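Local coordinates for galectin 2 (Gallus gallus, PDB 2YMZ), which probably binds carbohydrates, as a chicken lectin of the galectin family built on a beta-sandwich fold, at residues 8-13 with 110-115; 22-27 with 121-126; 47-52 with 75-80. One frame throughout, in Å; residues are numbered along the deposited sequence.

Overall arrangement
Starting at the N terminus, the chain passes the short strand 11-12; contact 1 ties it to the beginning of strand 112-120, closing a loop of almost a hundred residues. Strand 16-23 follows and ends in 22-27, which contact 2 joins to 121-126; since 121-126 comes after 110-115, the loops of contacts 1 and 2 cross. Contact 3, between 47-52 and 75-80, falls within both loops and links the end of strand 40-48 in one sheet to the lead-in of strand 80-88 in the other. Contacts 2 and 3 touch, their centres 10 Å apart, whereas contact 1 lies on the opposite side of the chain's centre.

Contact 1: residues 8-13 with 110-115; sequences NLDWKS and YDKISY
At one end of the galectin beta-sandwich, the short strand at Trp11 runs antiparallel to the start of strand 112-120, the beta pairing centred on Trp11 and Ile113. These two form a hydrogen-bonded pair: Trp11 N gives its hydrogen to Ile113 O at 2.9 Å, and Ile113 N returns a nearly straight bond of 2.7 Å to Trp11 O, lying in the plane of that carbonyl. Both side chains leave the same face of the sheet and run side by side. With CG anti to the backbone N (chi1 -160°), the Trp11 indole swings so that its CE3 edge comes 4.0 Å from Ile113 CB, which sits in the ring plane and not over a face. Met17 and Val85 pack on Trp11 and Phe87 on Ile113, all from the other sheet, making the pair part of the sandwich core. Toward the N-terminal end of the segment the ladder gives way to looser pairing. Leu9 N still bonds Ser114 O at 2.9 Å, but from a position tilted 32° out of the carbonyl plane. Ser114 shares with Tyr115 a classic beta bulge opposite Gly35. Leu9 CB lies 3.5 Å from Ile113 O, and Leu9 CD1 4.2 Å from Ile113 CG2, extending the apolar layer. The outer face is charged. Lys112, its chain extended, crosses Asp10 at about a right angle; Lys112 NZ stays 4.1 Å from Asp10 OD1, beyond a salt bridge, although attraction probably persists. Asp10 OD1 instead makes a salt bridge with Lys12 NZ, a weak bond of 3.3 Å, which the bend at the end of the Lys12 chain brings round.

Contact 2: residues 22-27 with 121-126; sequences HISEDA and GFKVTS. With SO4 (sulfate ion), chain I.
His22 N donates to Lys123 O at 2.9 Å, and Lys123 N returns a bond of equal length to His22 O, forming a hydrogen-bonded antiparallel pair between strands 16-23 and 122-129 of the five-stranded sheet in the galectin beta-sandwich. Farther along, Ser24 N hydrogen-bonds Gly121 O at 3.1 Å from above the carbonyl plane, 53° out of it and not on a lone pair. Here strand 16-23 has ended, and a type I turn carries the chain from Ser24 to Ala27. Ser24 OG packs 3.4 Å from Gly121 CA, and Ala27 CB lies 3.9 Å from Gly121 O.

On the inner face, Ile23 and Phe122 form the neighbouring non-hydrogen-bonded pair. Their side chains cross obliquely, Ile23 CG1 lying 3.8 Å from Phe122 CD2. Phe30 stacks on the Phe122 ring, and Val81 touches both residues, so this pair belongs to the core between the sheets. Thr125 and Ser126 form a classic bulge against Lys20, and Ser126 also pairs with a strand of the second subunit, continuing the sheet across the dimer interface.

On the other face a sulfate ion, probably from the crystallisation liquor, sits near His22; Lys123 NZ is 4.0 Å from sulfate O2, not bonded to it. With CG anti to the backbone N (chi1 -177°), His22 presents its ring edge, CD2 3.5 Å from sulfate O2, while Glu25 N hydrogen-bonds sulfate O4 at 3.1 Å.

Contact 3: residues 47-52 with 75-80; sequences PRFNES and FYKGST
Lys77 passes over one face of the Phe49 ring, and the Phe75 side chain crosses that of Phe49 at about a right angle, meeting its rim through CB and O. With CG anti to its carbonyl carbon (chi1 -81°), Phe49 projects toward segment 75-80 and slides past Lys77 in the opposite direction. The extended lysine chain carries CG over the ring face and CE back over Phe49 CG and CB. Lys77 CG makes a CH-pi contact 3.9 Å from the ring centroid, only 17° off the normal, while Lys77 CE continues to Phe49 CB at 3.6 Å. The ammonium beyond it gives a hydrogen to a water 2.9 Å from Lys77 NZ, and that water donates to Asn50 OD1, so the water links Asn50 and Lys77 across the contact. Asn50 is also held through its amide nitrogen by Glu28.

At the far end of the ring the approach is edge-on. Phe49 CE1 comes 3.5 Å from Phe75 O, which lies near the ring plane, and Phe49 CZ rests against Phe75 CB at 3.8 Å. Within the galectin beta-sandwich, this joins the end of strand 40-48 in one sheet to the loop leading into strand 80-88 of the other. Phe73 meets Phe49 edge-to-face, and Ile23 packs on both Phe49 and Phe75, completing an aromatic and aliphatic cluster. Deeper still, Pro47 lies aslant the Phe75 ring, with Pro47 CG 3.7 Å from Phe75 CE2.

Each segment is also braced from within. Arg48 grips Glu51 side-on, NE to one carboxylate oxygen and NH2 to the other, both on syn lone pairs, where Ser52 N bonds back to Phe49 O. In the type II turn from Tyr76 to Ser79, Ser79 OG donates to Tyr76 O at 2.6 Å.

Contact 1: residues 8-13 with 110-115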
loop_
_atom_site.group_PDB
_atom_site.type_symbol
_atom_site.label_atom_id
_atom_site.label_comp_id
_atom_site.label_asym_id
_atom_site.label_seq_id
_atom_site.Cartn_x
_atom_site.Cartn_y
_atom_site.Cartn_z
ATOM N N ASN A 8 4.158 -10.339 -1.307
ATOM C CA ASN A 8 4.361 -10.622 -2.747
ATOM C C ASN A 8 4.851 -9.451 -3.598
ATOM O O ASN A 8 4.586 -9.374 -4.832
ATOM C CB ASN A 8 3.058 -11.217 -3.337
ATOM C CG ASN A 8 2.564 -12.418 -2.533
ATOM O OD1 ASN A 8 1.433 -12.454 -1.986
ATOM N ND2 ASN A 8 3.455 -13.363 -2.364
ATOM N N LEU A 9 5.609 -8.530 -2.981
ATOM C CA LEU A 9 6.291 -7.557 -3.799
ATOM C C LEU A 9 7.257 -8.521 -4.492
ATOM O O LEU A 9 7.380 -9.710 -4.164
ATOM C CB LEU A 9 7.115 -6.562 -2.970
ATOM C CG LEU A 9 6.510 -5.492 -2.101
ATOM C CD1 LEU A 9 7.591 -4.904 -1.200
ATOM C CD2 LEU A 9 5.960 -4.398 -3.000
ATOM N N ASP A 10 7.904 -8.041 -5.484
ATOM C CA ASP A 10 8.801 -8.921 -6.134
ATOM C C ASP A 10 9.840 -7.898 -6.384
ATOM O O ASP A 10 10.174 -7.612 -7.523
ATOM C CB ASP A 10 8.113 -9.446 -7.431
ATOM C CG ASP A 10 9.072 -10.177 -8.356
ATOM O OD1 ASP A 10 10.147 -10.586 -7.912
ATOM O OD2 ASP A 10 8.750 -10.334 -9.548
ATOM N N TRP A 11 10.335 -7.273 -5.289
ATOM C CA TRP A 11 11.222 -6.152 -5.458
ATOM C C TRP A 11 12.665 -6.628 -5.479
ATOM O O TRP A 11 13.118 -7.301 -4.534
ATOM C CB TRP A 11 11.081 -5.159 -4.282
ATOM C CG TRP A 11 11.592 -3.751 -4.553
ATOM C CD1 TRP A 11 11.352 -2.983 -5.639
ATOM C CD2 TRP A 11 12.319 -2.933 -3.641
ATOM N NE1 TRP A 11 11.926 -1.774 -5.507
ATOM C CE2 TRP A 11 12.519 -1.700 -4.270
ATOM C CE3 TRP A 11 12.845 -3.138 -2.344
ATOM C CZ2 TRP A 11 13.220 -0.658 -3.676
ATOM C CZ3 TRP A 11 13.557 -2.085 -1.740
ATOM C CH2 TRP A 11 13.722 -0.861 -2.402
ATOM N N LYS A 12 13.381 -6.260 -6.540
ATOM C CA LYS A 12 14.730 -6.789 -6.768
ATOM C C LYS A 12 15.760 -5.718 -6.903
ATOM O O LYS A 12 15.509 -4.501 -7.070
ATOM C CB LYS A 12 14.744 -7.650 -8.077
ATOM C CG LYS A 12 14.106 -9.043 -7.923
ATOM C CD LYS A 12 14.486 -9.975 -9.091
ATOM C CE LYS A 12 14.445 -11.448 -8.702
ATOM N NZ LYS A 12 13.063 -12.012 -8.680
ATOM N N SER A 13 17.000 -6.172 -6.973
ATOM C CA SER A 13 18.046 -5.261 -7.042
ATOM C C SER A 13 17.920 -4.333 -8.249
ATOM O O SER A 13 17.452 -4.732 -9.331
ATOM C CB SER A 13 19.329 -6.101 -7.057
ATOM O OG SER A 13 20.353 -5.315 -6.596
ATOM N N TYR A 110 19.720 -10.720 0.818
ATOM C CA TYR A 110 18.445 -10.821 0.081
ATOM C C TYR A 110 18.639 -10.548 -1.397
ATOM O O TYR A 110 19.284 -9.554 -1.784
ATOM C CB TYR A 110 17.457 -9.723 0.552
ATOM C CG TYR A 110 16.781 -10.012 1.865
ATOM C CD1 TYR A 110 17.490 -9.999 3.053
ATOM C CD2 TYR A 110 15.422 -10.320 1.893
ATOM C CE1 TYR A 110 16.881 -10.293 4.268
ATOM C CE2 TYR A 110 14.782 -10.611 3.095
ATOM C CZ TYR A 110 15.534 -10.576 4.285
ATOM O OH TYR A 110 14.902 -10.838 5.486
ATOM N N ASP A 111 17.996 -11.341 -2.250
ATOM C CA ASP A 111 18.007 -10.928 -3.641
ATOM C C ASP A 111 16.656 -10.393 -4.081
ATOM O O ASP A 111 16.537 -9.758 -5.133
ATOM C CB ASP A 111 18.512 -12.074 -4.573
ATOM C CG ASP A 111 17.602 -13.321 -4.574
ATOM O OD1 ASP A 111 16.752 -13.534 -3.672
ATOM O OD2 ASP A 111 17.778 -14.140 -5.506
ATOM N N LYS A 112 15.637 -10.643 -3.253
ATOM C CA LYS A 112 14.298 -10.206 -3.565
ATOM C C LYS A 112 13.657 -9.808 -2.227
ATOM O O LYS A 112 13.771 -10.528 -1.246
ATOM C CB LYS A 112 13.537 -11.379 -4.216
ATOM C CG LYS A 112 12.051 -11.178 -4.448
ATOM C CD LYS A 112 11.440 -12.570 -4.674
ATOM C CE LYS A 112 9.930 -12.507 -4.592
ATOM N NZ LYS A 112 9.253 -13.611 -5.339
ATOM N N ILE A 113 12.933 -8.710 -2.241
ATOM C CA ILE A 113 12.165 -8.275 -1.082
ATOM C C ILE A 113 10.697 -8.541 -1.448
ATOM O O ILE A 113 10.203 -8.079 -2.483
ATOM C CB ILE A 113 12.401 -6.758 -0.796
ATOM C CG1 ILE A 113 13.891 -6.469 -0.423
ATOM C CG2 ILE A 113 11.360 -6.194 0.193
ATOM C CD1 ILE A 113 14.309 -7.114 0.857
ATOM N N SER A 114 10.017 -9.305 -0.633
ATOM C CA SER A 114 8.628 -9.566 -0.935
ATOM C C SER A 114 7.633 -8.921 0.011
ATOM O O SER A 114 6.431 -8.908 -0.257
ATOM C CB SER A 114 8.390 -11.073 -1.035
ATOM O OG SER A 114 8.563 -11.635 0.231
ATOM N N TYR A 115 8.113 -8.375 1.137
ATOM C CA TYR A 115 7.187 -7.928 2.098
ATOM C C TYR A 115 7.560 -6.471 2.549
ATOM O O TYR A 115 8.743 -6.163 2.720
ATOM C CB TYR A 115 7.352 -8.833 3.325
ATOM C CG TYR A 115 6.588 -8.399 4.527
ATOM C CD1 TYR A 115 5.241 -8.671 4.654
ATOM C CD2 TYR A 115 7.254 -7.716 5.562
ATOM C CE1 TYR A 115 4.535 -8.224 5.735
ATOM C CE2 TYR A 115 6.559 -7.256 6.680
ATOM C CZ TYR A 115 5.226 -7.519 6.769
ATOM O OH TYR A 115 4.541 -7.162 7.926
#

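Contact 2: residues 22-27 with 121-126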
loop_
_atom_site.group_PDB
_atom_site.type_symbol
_atom_site.label_atom_id
_atom_site.label_comp_id
_atom_site.label_asym_id
_atom_site.label_seq_id
_atom_site.Cartn_x
_atom_site.Cartn_y
_atom_site.Cartn_z
ATOM N N HIS A 22 2.065 11.354 5.516
ATOM C CA HIS A 22 1.917 12.367 6.572
ATOM C C HIS A 22 2.434 11.856 7.946
ATOM O O HIS A 22 1.966 10.843 8.449
ATOM C CB HIS A 22 0.442 12.713 6.672
ATOM C CG HIS A 22 0.188 13.797 7.681
ATOM N ND1 HIS A 22 0.449 15.128 7.442
ATOM C CD2 HIS A 22 -0.237 13.719 8.960
ATOM C CE1 HIS A 22 0.174 15.828 8.538
ATOM N NE2 HIS A 22 -0.234 14.997 9.471
ATOM N N ILE A 23 3.335 12.623 8.567
ATOM C CA ILE A 23 3.832 12.254 9.917
ATOM C C ILE A 23 2.856 12.903 10.884
ATOM O O ILE A 23 2.611 14.065 10.772
ATOM C CB ILE A 23 5.244 12.808 10.123
ATOM C CG1 ILE A 23 6.219 12.102 9.112
ATOM C CG2 ILE A 23 5.751 12.536 11.564
ATOM C CD1 ILE A 23 7.604 12.743 9.006
ATOM N N SER A 24 2.338 12.118 11.820
ATOM C CA SER A 24 1.326 12.561 12.791
ATOM C C SER A 24 1.920 13.740 13.596
ATOM O O SER A 24 3.131 13.805 13.891
ATOM C CB SER A 24 0.939 11.397 13.742
ATOM O OG SER A 24 0.496 10.219 13.020
ATOM N N GLU A 25 1.040 14.670 13.985
ATOM C CA GLU A 25 1.452 15.827 14.773
ATOM C C GLU A 25 2.018 15.352 16.126
ATOM O O GLU A 25 2.921 15.981 16.709
ATOM C CB GLU A 25 0.211 16.764 14.978
ATOM C CG GLU A 25 0.578 18.146 15.484
ATOM C CD GLU A 25 1.360 18.979 14.465
ATOM O OE1 GLU A 25 0.812 19.279 13.371
ATOM O OE2 GLU A 25 2.524 19.350 14.764
ATOM N N ASP A 26 1.496 14.217 16.575
ATOM C CA ASP A 26 1.891 13.596 17.842
ATOM C C ASP A 26 2.851 12.415 17.685
ATOM O O ASP A 26 3.123 11.745 18.657
ATOM C CB ASP A 26 0.654 13.065 18.565
ATOM C CG ASP A 26 -0.250 14.176 19.003
ATOM O OD1 ASP A 26 0.274 15.248 19.403
ATOM O OD2 ASP A 26 -1.482 14.017 18.902
ATOM N N ALA A 27 3.403 12.195 16.477
ATOM C CA ALA A 27 4.303 11.068 16.286
ATOM C C ALA A 27 5.437 11.087 17.235
ATOM O O ALA A 27 6.052 12.139 17.395
ATOM C CB ALA A 27 4.899 11.052 14.852
ATOM N N GLY A 121 3.667 6.562 13.397
ATOM C CA GLY A 121 2.858 7.776 13.140
ATOM C C GLY A 121 3.118 8.279 11.736
ATOM O O GLY A 121 3.673 9.356 11.559
ATOM N N PHE A 122 2.791 7.461 10.727
ATOM C CA PHE A 122 3.030 7.798 9.353
ATOM C C PHE A 122 1.844 7.239 8.549
ATOM O O PHE A 122 1.590 6.034 8.611
ATOM C CB PHE A 122 4.369 7.216 8.872
ATOM C CG PHE A 122 4.770 7.645 7.513
ATOM C CD1 PHE A 122 4.314 6.974 6.384
ATOM C CD2 PHE A 122 5.613 8.763 7.326
ATOM C CE1 PHE A 122 4.682 7.373 5.124
ATOM C CE2 PHE A 122 6.008 9.153 6.047
ATOM C CZ PHE A 122 5.544 8.484 4.935
ATOM N N LYS A 123 1.075 8.112 7.901
ATOM C CA LYS A 123 -0.092 7.695 7.102
ATOM C C LYS A 123 0.340 7.805 5.633
ATOM O O LYS A 123 0.608 8.908 5.161
ATOM C CB LYS A 123 -1.346 8.601 7.250
ATOM C CG LYS A 123 -1.871 8.877 8.653
ATOM C CD LYS A 123 -2.680 7.760 9.309
ATOM C CE LYS A 123 -2.518 7.770 10.845
ATOM N NZ LYS A 123 -3.493 8.671 11.508
ATOM N N VAL A 124 0.396 6.680 4.902
ATOM C CA VAL A 124 0.848 6.707 3.523
ATOM C C VAL A 124 -0.152 7.449 2.620
ATOM O O VAL A 124 -1.358 7.187 2.640
ATOM C CB VAL A 124 1.075 5.243 2.988
ATOM C CG1 VAL A 124 1.407 5.242 1.492
ATOM C CG2 VAL A 124 2.204 4.594 3.814
ATOM N N THR A 125 0.320 8.428 1.873
ATOM C CA THR A 125 -0.529 9.033 0.849
ATOM C C THR A 125 -0.167 8.681 -0.594
ATOM O O THR A 125 -1.029 8.744 -1.450
ATOM C CB THR A 125 -0.552 10.590 0.986
ATOM O OG1 THR A 125 0.740 11.041 0.870
ATOM C CG2 THR A 125 -1.008 11.020 2.355
ATOM N N SER A 126 1.062 8.273 -0.874
ATOM C CA SER A 126 1.420 7.832 -2.249
ATOM C C SER A 126 2.473 6.724 -2.075
ATOM O O SER A 126 3.316 6.804 -1.164
ATOM C CB SER A 126 2.074 9.035 -2.984
ATOM O OG SER A 126 2.360 8.768 -4.334
HETATM S S SO4 I . -2.628 13.468 12.677
HETATM O O1 SO4 I . -4.016 13.929 12.450
HETATM O O2 SO4 I . -2.288 12.532 11.565
HETATM O O3 SO4 I . -2.521 12.729 13.960
HETATM O O4 SO4 I . -1.736 14.656 12.696
#

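Contact 3: residues 47-52 with 75-80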
loop_
_atom_site.group_PDB
_atom_site.type_symbol
_atom_site.label_atom_id
_atom_site.label_comp_id
_atom_site.label_asym_id
_atom_site.label_seq_id
_atom_site.Cartn_x
_atom_site.Cartn_y
_atom_site.Cartn_z
ATOM N N PRO A 47 12.876 6.474 11.856
ATOM C CA PRO A 47 13.169 7.781 12.440
ATOM C C PRO A 47 12.532 7.908 13.816
ATOM O O PRO A 47 11.375 7.585 13.997
ATOM C CB PRO A 47 12.424 8.723 11.494
ATOM C CG PRO A 47 12.421 8.043 10.124
ATOM C CD PRO A 47 12.189 6.568 10.549
ATOM N N ARG A 48 13.320 8.362 14.770
ATOM C CA ARG A 48 12.854 8.467 16.161
ATOM C C ARG A 48 12.988 9.947 16.596
ATOM O O ARG A 48 14.095 10.499 16.624
ATOM C CB ARG A 48 13.748 7.601 17.018
ATOM C CG ARG A 48 13.270 6.120 16.794
ATOM C CD ARG A 48 13.619 5.156 17.907
ATOM N NE ARG A 48 13.391 5.710 19.221
ATOM C CZ ARG A 48 12.368 5.452 20.055
ATOM N NH1 ARG A 48 11.407 4.596 19.714
ATOM N NH2 ARG A 48 12.330 6.099 21.269
ATOM N N PHE A 49 11.851 10.526 16.921
ATOM C CA PHE A 49 11.813 11.986 17.162
ATOM C C PHE A 49 12.410 12.273 18.549
ATOM O O PHE A 49 13.131 13.236 18.677
ATOM C CB PHE A 49 10.383 12.523 17.087
ATOM C CG PHE A 49 9.943 12.740 15.657
ATOM C CD1 PHE A 49 10.214 13.954 15.038
ATOM C CD2 PHE A 49 9.289 11.739 14.976
ATOM C CE1 PHE A 49 9.857 14.148 13.728
ATOM C CE2 PHE A 49 8.877 11.927 13.625
ATOM C CZ PHE A 49 9.166 13.157 13.034
ATOM N N ASN A 50 12.281 11.343 19.489
ATOM C CA ASN A 50 12.695 11.675 20.915
ATOM C C ASN A 50 14.184 11.874 20.958
ATOM O O ASN A 50 14.695 12.765 21.635
ATOM C CB ASN A 50 12.373 10.485 21.860
ATOM C CG ASN A 50 10.900 10.324 22.125
ATOM O OD1 ASN A 50 10.092 11.146 21.728
ATOM N ND2 ASN A 50 10.539 9.232 22.824
ATOM N N GLU A 51 14.926 11.007 20.253
ATOM C CA GLU A 51 16.365 11.068 20.258
ATOM C C GLU A 51 16.931 11.777 19.028
ATOM O O GLU A 51 18.153 11.821 18.860
ATOM C CB GLU A 51 16.981 9.675 20.422
ATOM C CG GLU A 51 16.463 8.947 21.672
ATOM C CD GLU A 51 15.392 7.945 21.324
ATOM O OE1 GLU A 51 15.257 7.589 20.119
ATOM O OE2 GLU A 51 14.608 7.554 22.208
ATOM N N SER A 52 16.013 12.230 18.168
ATOM C CA SER A 52 16.383 12.955 16.926
ATOM C C SER A 52 17.416 12.162 16.108
ATOM O O SER A 52 18.524 12.615 15.837
ATOM C CB SER A 52 16.926 14.385 17.269
ATOM O OG SER A 52 17.006 15.108 16.053
ATOM N N PHE A 75 13.265 15.675 10.074
ATOM C CA PHE A 75 11.897 15.244 9.886
ATOM C C PHE A 75 11.168 16.096 10.815
ATOM O O PHE A 75 11.669 16.453 11.898
ATOM C CB PHE A 75 11.677 13.764 10.245
ATOM C CG PHE A 75 12.132 12.758 9.175
ATOM C CD1 PHE A 75 11.407 12.631 7.993
ATOM C CD2 PHE A 75 13.259 11.974 9.363
ATOM C CE1 PHE A 75 11.785 11.677 7.004
ATOM C CE2 PHE A 75 13.669 11.024 8.374
ATOM C CZ PHE A 75 12.912 10.867 7.219
ATOM N N TYR A 76 9.943 16.377 10.478
ATOM C CA TYR A 76 9.108 17.258 11.293
ATOM C C TYR A 76 7.771 16.683 11.553
ATOM O O TYR A 76 7.072 16.223 10.628
ATOM C CB TYR A 76 8.935 18.616 10.537
ATOM C CG TYR A 76 10.294 19.174 10.252
ATOM C CD1 TYR A 76 10.943 19.973 11.180
ATOM C CD2 TYR A 76 10.985 18.827 9.095
ATOM C CE1 TYR A 76 12.201 20.452 10.948
ATOM C CE2 TYR A 76 12.250 19.261 8.876
ATOM C CZ TYR A 76 12.848 20.081 9.785
ATOM O OH TYR A 76 14.126 20.492 9.524
ATOM N N LYS A 77 7.300 16.766 12.795
ATOM C CA LYS A 77 5.975 16.218 13.088
ATOM C C LYS A 77 4.900 17.031 12.405
ATOM O O LYS A 77 5.063 18.259 12.246
ATOM C CB LYS A 77 5.699 16.225 14.611
ATOM C CG LYS A 77 6.693 15.323 15.359
ATOM C CD LYS A 77 6.429 15.386 16.876
ATOM C CE LYS A 77 7.583 14.713 17.614
ATOM N NZ LYS A 77 7.277 14.620 19.113
ATOM N N GLY A 78 3.847 16.364 11.944
ATOM C CA GLY A 78 2.774 17.085 11.243
ATOM C C GLY A 78 3.009 17.390 9.761
ATOM O O GLY A 78 2.187 18.089 9.169
ATOM N N SER A 79 4.042 16.828 9.122
ATOM C CA SER A 79 4.400 17.303 7.791
ATOM C C SER A 79 4.138 16.162 6.821
ATOM O O SER A 79 4.027 14.955 7.268
ATOM C CB SER A 79 5.905 17.633 7.712
ATOM O OG SER A 79 6.771 16.467 8.009
ATOM N N THR A 80 4.190 16.472 5.539
ATOM C CA THR A 80 4.089 15.399 4.497
ATOM C C THR A 80 5.466 15.264 3.925
ATOM O O THR A 80 6.120 16.294 3.715
ATOM C CB THR A 80 3.140 15.823 3.379
ATOM O OG1 THR A 80 1.831 15.784 3.897
ATOM C CG2 THR A 80 3.192 14.859 2.131
HETATM O O HOH W 1 9.690 13.537 20.249
#